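Long-range contacts in malate Synthase (Haloferax volcanii, PDB 3PUG), which catalyses the condensation of acetyl-CoA with glyoxylate and the hydrolysis of the malyl-CoA formed, giving malate in the glyoxylate cycle: residues A[82-87]-A[118-123]; A[122-127]-A[153-158]; A[188-193]-A[211-216]. One frame throughout, in Å; residues are numbered along the deposited sequence.

The three contacts follow one another round part of a TIM barrel, each bringing residues at or beside the ends of its strands to a common active site. Contacts 1 and 2 have centres about 9 Å apart and share Pro122 and Glu123; their strands are neighbours, with Ile121 N 2.8 Å from Ser154 O, a probable hydrogen bond. Contact 3 lies about 11 Å from contact 2 and about 17 Å from contact 1, centre to centre. A probable bond of 3.1 Å from Gly189 N to Ile157 O continues the sheet toward it. All three reach glyoxylate, through Arg84, Glu158, and Val191 with Asp192; the shared Glu123 and Asp192 of contact 3 bind potassium.

Contact 1: residues A[82-87]-A[118-123]. With K (potassium ion), chain J; GLV (glyoxylic acid), chain B.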
# COMPACT_ATOMS: atom_id res chain seq x y z
N HIS A 82 -5.49 14.17 26.59
CA HIS A 82 -4.22 14.27 25.86
C HIS A 82 -4.20 15.54 25.02
O HIS A 82 -4.48 15.44 23.81
CB HIS A 82 -4.06 13.12 24.85
CG HIS A 82 -3.97 11.75 25.45
ND1 HIS A 82 -2.78 11.08 25.61
CD2 HIS A 82 -4.93 10.91 25.92
CE1 HIS A 82 -3.00 9.89 26.15
NE2 HIS A 82 -4.30 9.77 26.36
N PRO A 83 -3.89 16.72 25.58
CA PRO A 83 -3.94 17.89 24.69
C PRO A 83 -2.95 17.83 23.51
O PRO A 83 -1.86 17.29 23.66
CB PRO A 83 -3.54 19.06 25.59
CG PRO A 83 -3.40 18.54 26.95
CD PRO A 83 -3.46 17.04 26.94
N ARG A 84 -3.31 18.42 22.36
CA ARG A 84 -2.49 18.55 21.17
C ARG A 84 -1.59 19.78 21.16
O ARG A 84 -2.13 20.90 21.17
CB ARG A 84 -3.39 18.59 19.92
CG ARG A 84 -2.52 18.67 18.62
CD ARG A 84 -3.07 18.18 17.26
NE ARG A 84 -4.16 18.95 16.68
CZ ARG A 84 -4.61 18.77 15.45
NH1 ARG A 84 -3.98 17.92 14.65
NH2 ARG A 84 -5.63 19.45 14.96
N MET A 85 -0.26 19.63 21.03
CA MET A 85 0.65 20.79 20.98
C MET A 85 0.86 21.28 19.55
O MET A 85 0.33 20.67 18.63
CB MET A 85 1.96 20.46 21.68
CG MET A 85 1.72 20.20 23.15
SD MET A 85 0.99 21.58 24.11
CE MET A 85 -0.77 21.42 23.90
N VAL A 86 1.56 22.39 19.33
CA VAL A 86 1.89 22.73 17.98
C VAL A 86 3.17 21.95 17.73
O VAL A 86 3.84 21.55 18.70
CB VAL A 86 2.13 24.28 17.74
CG1 VAL A 86 0.83 24.99 17.67
CG2 VAL A 86 3.15 24.95 18.74
N TRP A 87 3.55 21.81 16.45
CA TRP A 87 4.78 21.09 16.08
C TRP A 87 4.95 21.16 14.57
O TRP A 87 3.99 21.28 13.79
CB TRP A 87 4.72 19.61 16.54
CG TRP A 87 5.93 18.83 16.22
CD1 TRP A 87 6.17 18.13 15.08
CD2 TRP A 87 7.09 18.66 17.05
NE1 TRP A 87 7.45 17.59 15.09
CE2 TRP A 87 8.02 17.88 16.30
CE3 TRP A 87 7.44 19.11 18.32
CZ2 TRP A 87 9.26 17.52 16.80
CZ3 TRP A 87 8.66 18.79 18.80
CH2 TRP A 87 9.56 17.98 18.04
N GLY A 118 -0.97 12.44 28.41
CA GLY A 118 -0.04 12.54 27.33
C GLY A 118 -0.36 13.64 26.34
O GLY A 118 -1.30 14.39 26.56
N PHE A 119 0.39 13.75 25.24
CA PHE A 119 0.19 14.88 24.35
C PHE A 119 0.18 14.33 22.96
O PHE A 119 0.53 13.16 22.75
CB PHE A 119 1.29 15.97 24.47
CG PHE A 119 1.21 16.76 25.73
CD1 PHE A 119 0.34 17.82 25.84
CD2 PHE A 119 1.93 16.37 26.85
CE1 PHE A 119 0.27 18.52 27.03
CE2 PHE A 119 1.86 17.06 28.04
CZ PHE A 119 1.02 18.13 28.14
N VAL A 120 -0.23 15.18 22.03
CA VAL A 120 -0.52 14.73 20.69
C VAL A 120 0.32 15.71 19.91
O VAL A 120 0.17 16.93 20.07
CB VAL A 120 -1.99 14.90 20.29
CG1 VAL A 120 -2.13 14.69 18.78
CG2 VAL A 120 -2.93 13.97 21.12
N ILE A 121 1.19 15.16 19.07
CA ILE A 121 2.18 15.91 18.34
C ILE A 121 1.73 15.83 16.88
O ILE A 121 1.85 14.78 16.25
CB ILE A 121 3.58 15.29 18.63
CG1 ILE A 121 3.85 15.34 20.14
CG2 ILE A 121 4.69 15.96 17.82
CD1 ILE A 121 3.84 16.75 20.75
N PRO A 122 1.22 16.94 16.33
CA PRO A 122 0.86 17.00 14.90
C PRO A 122 2.08 17.07 13.92
O PRO A 122 3.21 17.37 14.31
CB PRO A 122 0.11 18.33 14.87
CG PRO A 122 0.94 19.18 15.83
CD PRO A 122 1.38 18.29 16.92
N GLU A 123 1.84 16.85 12.64
CA GLU A 123 2.81 17.21 11.57
C GLU A 123 4.20 16.57 11.64
O GLU A 123 5.17 17.08 11.07
CB GLU A 123 3.03 18.72 11.53
CG GLU A 123 1.79 19.49 11.17
CD GLU A 123 1.41 19.45 9.69
OE1 GLU A 123 0.41 20.09 9.32
OE2 GLU A 123 2.06 18.74 8.89
K K J . -1.63 21.83 10.79
C1 GLV B . -5.27 16.77 11.33
O1 GLV B . -4.39 17.49 11.77
C2 GLV B . -5.39 16.69 9.87
O2 GLV B . -6.23 16.03 9.31
O3 GLV B . -4.59 17.40 9.09
O HOH W 1 -0.51 10.74 23.75
O HOH W 2 -2.11 19.47 11.83
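Arg84 and Val120 form a single parallel backbone bridge, their CA atoms 4.3 Å apart. Met85 N donates to Val120 O at 2.9 Å, and a weaker bond runs from Val120 N to Pro83 O. This bridge joins the segment following strand 80-81 to strand 118-121, closing the eight-stranded TIM barrel where the third and fourth strands meet.

Ile121 lays its CG2 over one face of the Trp87 indole, 3.7 Å from the centroid of the five-membered ring, a CH-pi contact; the indole NE1 is hydrogen-bonded to Asp129. CB of Trp87 rests on CD of Pro122. Phe119 presents its ring edge to Pro83 O, its CE1 meets Pro83 CG at 3.7 Å, and Met85 SD approaches the same ring obliquely, 5.0 Å from its centroid, as a Met-aromatic contact. Val120 straddles the bridge, with CG1 beside Arg84 CD and CG2 against His82 O.

The polar groups lie along the seam. Water 1 links His82 ND1 to Phe119 O, while His82 NE2 is bound to Glu80. From the bridge itself, Arg84 sends CG anti to its own N (chi1 -178°) and bends at chi3 (68°), and NH1 reaches O1 of glyoxylate at 2.9 Å in a fairly straight bond of 163°. Asp49 holds NE in a salt bridge. At the far end, Glu123 binds potassium through OE1 (3.1 Å) and pairs with Arg89 through OE2.

The seam thus brings a cationic arm to the aldehyde oxygen of glyoxylate, where the guanidinium probably polarises the C1-O1 carbonyl, and an acidic one, Glu123, that probably helps offset the potassium charge.

Contact 2: residues A[122-127]-A[153-158]; sequences PEVGGI and MSVIIE. With K (potassium ion), chain J; GLV (glyoxylic acid), chain B.
Glu123 and Glu158 cross at about a right angle, with their carboxylate planes turned 35° apart and the two OE2 atoms 4.2 Å from one another. Two acidic groups this close would probably repel, but Arg89 pairs with Glu123 OE2 and Glu158 has its own partners. Glu158 OE2 turns its anti lone pair to the backbone N of Glu123 (2.8 Å) and also accepts a bond from water 2, a ligand of the potassium ion. Water 3 donates both to Glu123 OE2 and to Glu158 O. The Glu158 chain starts from the crowded position, CG between N and the carbonyl carbon (chi1 57°), then runs extended, which carries OE1 to within 2.7 Å of O3 of glyoxylate; the residue belongs to the binding site of both glyoxylate and magnesium. With an alanine in its place, the Glu123 N-H and water 2 would probably lose this acceptor, and magnesium and glyoxylate a carboxylate beside them.

Beside the acids the packing is apolar. Val124 and Val155 also cross at about a right angle, meeting CG1 to CG1 at 3.9 Å, while the second Val124 branch, CG2, lies against Ile156 O. Ile156 sets CG1 against the CA of Pro122, 3.6 Å away. Water 4 fastens the backbones, donating to Val124 O and Ile156 O and accepting from Glu158 N.

This is the loop from strand 118-121 into helix 127-143, N-capped at Gly126, lying over the end of the next strand of the barrel. Val124 and Ile157 both touch Trp130 of that helix, and strand 152-157 runs between strands 118-121 and 183-188.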
# COMPACT_ATOMS: atom_id res chain seq x y z
N PRO A 122 1.22 16.94 16.33
CA PRO A 122 0.86 17.00 14.90
C PRO A 122 2.08 17.07 13.92
O PRO A 122 3.21 17.37 14.31
CB PRO A 122 0.11 18.33 14.87
CG PRO A 122 0.94 19.18 15.83
CD PRO A 122 1.38 18.29 16.92
N GLU A 123 1.84 16.85 12.64
CA GLU A 123 2.81 17.21 11.57
C GLU A 123 4.20 16.57 11.64
O GLU A 123 5.17 17.08 11.07
CB GLU A 123 3.03 18.72 11.53
CG GLU A 123 1.79 19.49 11.17
CD GLU A 123 1.41 19.45 9.69
OE1 GLU A 123 0.41 20.09 9.32
OE2 GLU A 123 2.06 18.74 8.89
N VAL A 124 4.37 15.49 12.37
CA VAL A 124 5.71 14.92 12.45
C VAL A 124 6.22 14.47 11.06
O VAL A 124 5.39 14.22 10.15
CB VAL A 124 5.72 13.69 13.38
CG1 VAL A 124 5.47 14.10 14.85
CG2 VAL A 124 4.71 12.64 12.90
N GLY A 125 7.56 14.38 10.91
CA GLY A 125 8.23 13.92 9.71
C GLY A 125 8.71 12.48 9.78
O GLY A 125 7.92 11.63 10.11
N GLY A 126 9.97 12.23 9.42
CA GLY A 126 10.67 10.94 9.42
C GLY A 126 11.03 10.51 10.84
O GLY A 126 10.89 11.26 11.81
N ILE A 127 11.44 9.27 11.04
CA ILE A 127 11.59 8.90 12.44
C ILE A 127 12.49 9.84 13.26
O ILE A 127 12.41 9.93 14.47
CB ILE A 127 12.06 7.42 12.56
CG1 ILE A 127 11.84 6.91 13.99
CG2 ILE A 127 13.51 7.28 12.02
CD1 ILE A 127 10.41 6.81 14.28
N MET A 153 3.03 9.91 24.17
CA MET A 153 3.08 10.75 22.97
C MET A 153 2.23 10.05 21.94
O MET A 153 2.29 8.81 21.87
CB MET A 153 4.52 10.83 22.47
CG MET A 153 4.82 11.67 21.22
SD MET A 153 6.52 11.31 20.74
CE MET A 153 6.48 11.55 18.95
N SER A 154 1.43 10.80 21.19
CA SER A 154 0.64 10.27 20.08
C SER A 154 0.97 11.15 18.89
O SER A 154 1.32 12.35 19.05
CB SER A 154 -0.86 10.39 20.33
OG SER A 154 -1.29 9.57 21.40
N VAL A 155 0.90 10.61 17.68
CA VAL A 155 1.37 11.48 16.62
C VAL A 155 0.26 11.48 15.62
O VAL A 155 -0.44 10.43 15.52
CB VAL A 155 2.67 10.97 15.94
CG1 VAL A 155 3.86 11.14 16.90
CG2 VAL A 155 2.56 9.52 15.49
N ILE A 156 0.09 12.64 14.97
CA ILE A 156 -0.72 12.71 13.76
C ILE A 156 0.16 12.39 12.55
O ILE A 156 1.21 13.03 12.33
CB ILE A 156 -1.34 14.10 13.59
CG1 ILE A 156 -1.83 14.66 14.92
CG2 ILE A 156 -2.45 14.05 12.58
CD1 ILE A 156 -3.11 14.02 15.46
N ILE A 157 -0.21 11.36 11.81
CA ILE A 157 0.42 11.00 10.54
C ILE A 157 -0.15 11.85 9.39
O ILE A 157 -1.22 11.57 8.86
CB ILE A 157 0.24 9.51 10.20
CG1 ILE A 157 0.76 8.61 11.33
CG2 ILE A 157 0.92 9.18 8.84
CD1 ILE A 157 2.28 8.68 11.64
N GLU A 158 0.56 12.90 9.00
CA GLU A 158 0.06 13.82 7.99
C GLU A 158 1.07 14.39 7.00
O GLU A 158 0.79 15.40 6.39
CB GLU A 158 -0.75 14.93 8.63
CG GLU A 158 -0.06 15.77 9.69
CD GLU A 158 -1.09 16.51 10.53
OE1 GLU A 158 -2.29 16.43 10.17
OE2 GLU A 158 -0.72 17.13 11.55
K K J . -1.63 21.83 10.79
C1 GLV B . -5.27 16.77 11.33
O1 GLV B . -4.39 17.49 11.77
C2 GLV B . -5.39 16.69 9.87
O2 GLV B . -6.23 16.03 9.31
O3 GLV B . -4.59 17.40 9.09
O HOH W 3 1.71 17.94 6.37
O HOH W 4 2.71 14.05 10.31
O HOH W 2 -2.11 19.47 11.83

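Contact 3: residues A[188-193]-A[211-216]. With MG (magnesium ion), chain C; K (potassium ion), chain J; GLV (glyoxylic acid), chain B.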
# COMPACT_ATOMS: atom_id res chain seq x y z
N ASP A 188 -4.38 9.18 11.87
CA ASP A 188 -4.25 9.66 10.51
C ASP A 188 -4.74 11.10 10.54
O ASP A 188 -5.57 11.44 11.37
CB ASP A 188 -5.04 8.78 9.55
CG ASP A 188 -4.18 7.66 9.00
OD1 ASP A 188 -2.94 7.82 9.09
OD2 ASP A 188 -4.70 6.62 8.50
N GLY A 189 -4.18 11.95 9.69
CA GLY A 189 -4.66 13.31 9.53
C GLY A 189 -4.86 13.54 8.06
O GLY A 189 -4.07 14.20 7.40
N GLU A 190 -5.99 13.06 7.56
CA GLU A 190 -6.22 13.22 6.13
C GLU A 190 -6.14 14.65 5.61
O GLU A 190 -5.75 14.86 4.46
CB GLU A 190 -7.48 12.52 5.65
CG GLU A 190 -7.34 11.00 5.56
CD GLU A 190 -7.66 10.32 6.86
OE1 GLU A 190 -7.78 10.96 7.93
OE2 GLU A 190 -7.79 9.10 6.86
N VAL A 191 -6.44 15.65 6.42
CA VAL A 191 -6.52 17.01 5.88
C VAL A 191 -5.16 17.51 5.43
O VAL A 191 -5.01 17.87 4.29
CB VAL A 191 -7.16 18.00 6.88
CG1 VAL A 191 -7.39 19.32 6.22
CG2 VAL A 191 -8.50 17.41 7.31
N ASP A 192 -4.17 17.48 6.31
CA ASP A 192 -2.86 17.97 5.97
C ASP A 192 -2.11 16.96 5.10
O ASP A 192 -1.33 17.36 4.23
CB ASP A 192 -2.11 18.35 7.24
CG ASP A 192 -2.70 19.60 7.91
OD1 ASP A 192 -3.27 20.41 7.16
OD2 ASP A 192 -2.58 19.80 9.15
N TYR A 193 -2.38 15.67 5.30
CA TYR A 193 -1.78 14.64 4.46
C TYR A 193 -2.12 14.98 3.03
O TYR A 193 -1.24 14.87 2.14
CB TYR A 193 -2.20 13.23 4.87
CG TYR A 193 -1.68 12.07 4.03
CD1 TYR A 193 -0.41 11.55 4.22
CD2 TYR A 193 -2.50 11.43 3.10
CE1 TYR A 193 0.07 10.49 3.48
CE2 TYR A 193 -2.05 10.36 2.33
CZ TYR A 193 -0.75 9.86 2.53
OH TYR A 193 -0.29 8.80 1.73
N GLU A 211 -4.94 3.45 1.37
CA GLU A 211 -3.64 2.86 1.67
C GLU A 211 -3.02 3.52 2.89
O GLU A 211 -2.43 2.83 3.71
CB GLU A 211 -2.62 2.90 0.53
CG GLU A 211 -3.08 2.41 -0.87
CD GLU A 211 -4.03 3.36 -1.63
OE1 GLU A 211 -4.36 4.53 -1.16
OE2 GLU A 211 -4.45 2.81 -2.69
N LEU A 212 -3.15 4.84 3.03
CA LEU A 212 -2.66 5.48 4.25
C LEU A 212 -3.26 4.78 5.46
O LEU A 212 -2.55 4.48 6.44
CB LEU A 212 -3.01 6.95 4.31
CG LEU A 212 -2.80 7.57 5.69
CD1 LEU A 212 -1.33 7.45 6.06
CD2 LEU A 212 -3.13 9.01 5.64
N ARG A 213 -4.55 4.48 5.38
CA ARG A 213 -5.22 3.88 6.53
C ARG A 213 -4.76 2.44 6.78
O ARG A 213 -4.41 2.06 7.92
CB ARG A 213 -6.74 4.02 6.37
CG ARG A 213 -7.19 5.42 6.59
CD ARG A 213 -8.64 5.48 6.41
NE ARG A 213 -9.06 5.52 5.03
CZ ARG A 213 -10.03 4.76 4.53
NH1 ARG A 213 -10.60 3.82 5.30
NH2 ARG A 213 -10.33 4.85 3.22
N HIS A 214 -4.59 1.67 5.72
CA HIS A 214 -3.91 0.38 5.89
C HIS A 214 -2.54 0.46 6.53
O HIS A 214 -2.20 -0.21 7.54
CB HIS A 214 -3.67 -0.24 4.54
CG HIS A 214 -3.03 -1.59 4.61
ND1 HIS A 214 -3.75 -2.76 4.53
CD2 HIS A 214 -1.73 -1.95 4.70
CE1 HIS A 214 -2.93 -3.78 4.59
NE2 HIS A 214 -1.70 -3.32 4.72
N ASN A 215 -1.72 1.29 5.90
CA ASN A 215 -0.36 1.49 6.42
C ASN A 215 -0.32 1.86 7.91
O ASN A 215 0.62 1.43 8.59
CB ASN A 215 0.45 2.42 5.51
CG ASN A 215 0.74 1.79 4.12
OD1 ASN A 215 0.48 0.62 3.81
ND2 ASN A 215 1.22 2.63 3.23
N THR A 216 -1.37 2.57 8.40
CA THR A 216 -1.36 3.08 9.76
C THR A 216 -1.86 2.00 10.71
O THR A 216 -1.28 1.74 11.77
CB THR A 216 -2.14 4.40 9.89
OG1 THR A 216 -1.63 5.44 9.01
CG2 THR A 216 -2.11 4.90 11.31
MG MG C . -3.58 18.94 10.65
K K J . -1.63 21.83 10.79
C1 GLV B . -5.27 16.77 11.33
O1 GLV B . -4.39 17.49 11.77
C2 GLV B . -5.39 16.69 9.87
O2 GLV B . -6.23 16.03 9.31
O3 GLV B . -4.59 17.40 9.09
O HOH W 2 -2.11 19.47 11.83
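Thr216 OG1 is held between two acceptors, Asp188 OD1 at 2.7 Å and Leu212 O at 2.9 Å, and its single proton could serve either. The contact belongs to a beta-alpha-beta crossover of the TIM barrel: Asp188 ends strand 183-188, and helix 210-223 leads back toward strand 226-229. The Asp188 side chain meets Leu212 and Thr216 from the opposite direction and crosses Arg213 at about a right angle, OD1 also touching Leu212 CG and OD2 against Arg213 CG.

Leu212 takes CG anti to its N (chi1 167°) and sets CD2 over the centre of the Tyr193 ring, 3.6 Å from the centroid and 12° off the normal, a CH-pi contact. Tyr193 OH goes on to Glu163, and the ring packs on His214 of a second subunit. Glu190 OE2 stops 4.2 Å short of Arg213 NE; its salt bridge is with Arg244, while Arg213 bonds Ala208 O and salt-bridges Asp247.

Gly189 caps helix 190-196, whose first turn offers its N-H groups to glyoxylate: Val191 N binds O2 at 2.9 Å and Asp192 N binds O3. The helix start would probably favour this carboxylate. Asp192 OD2 bridges two metals, magnesium at 2.0 Å and potassium at 2.8 Å.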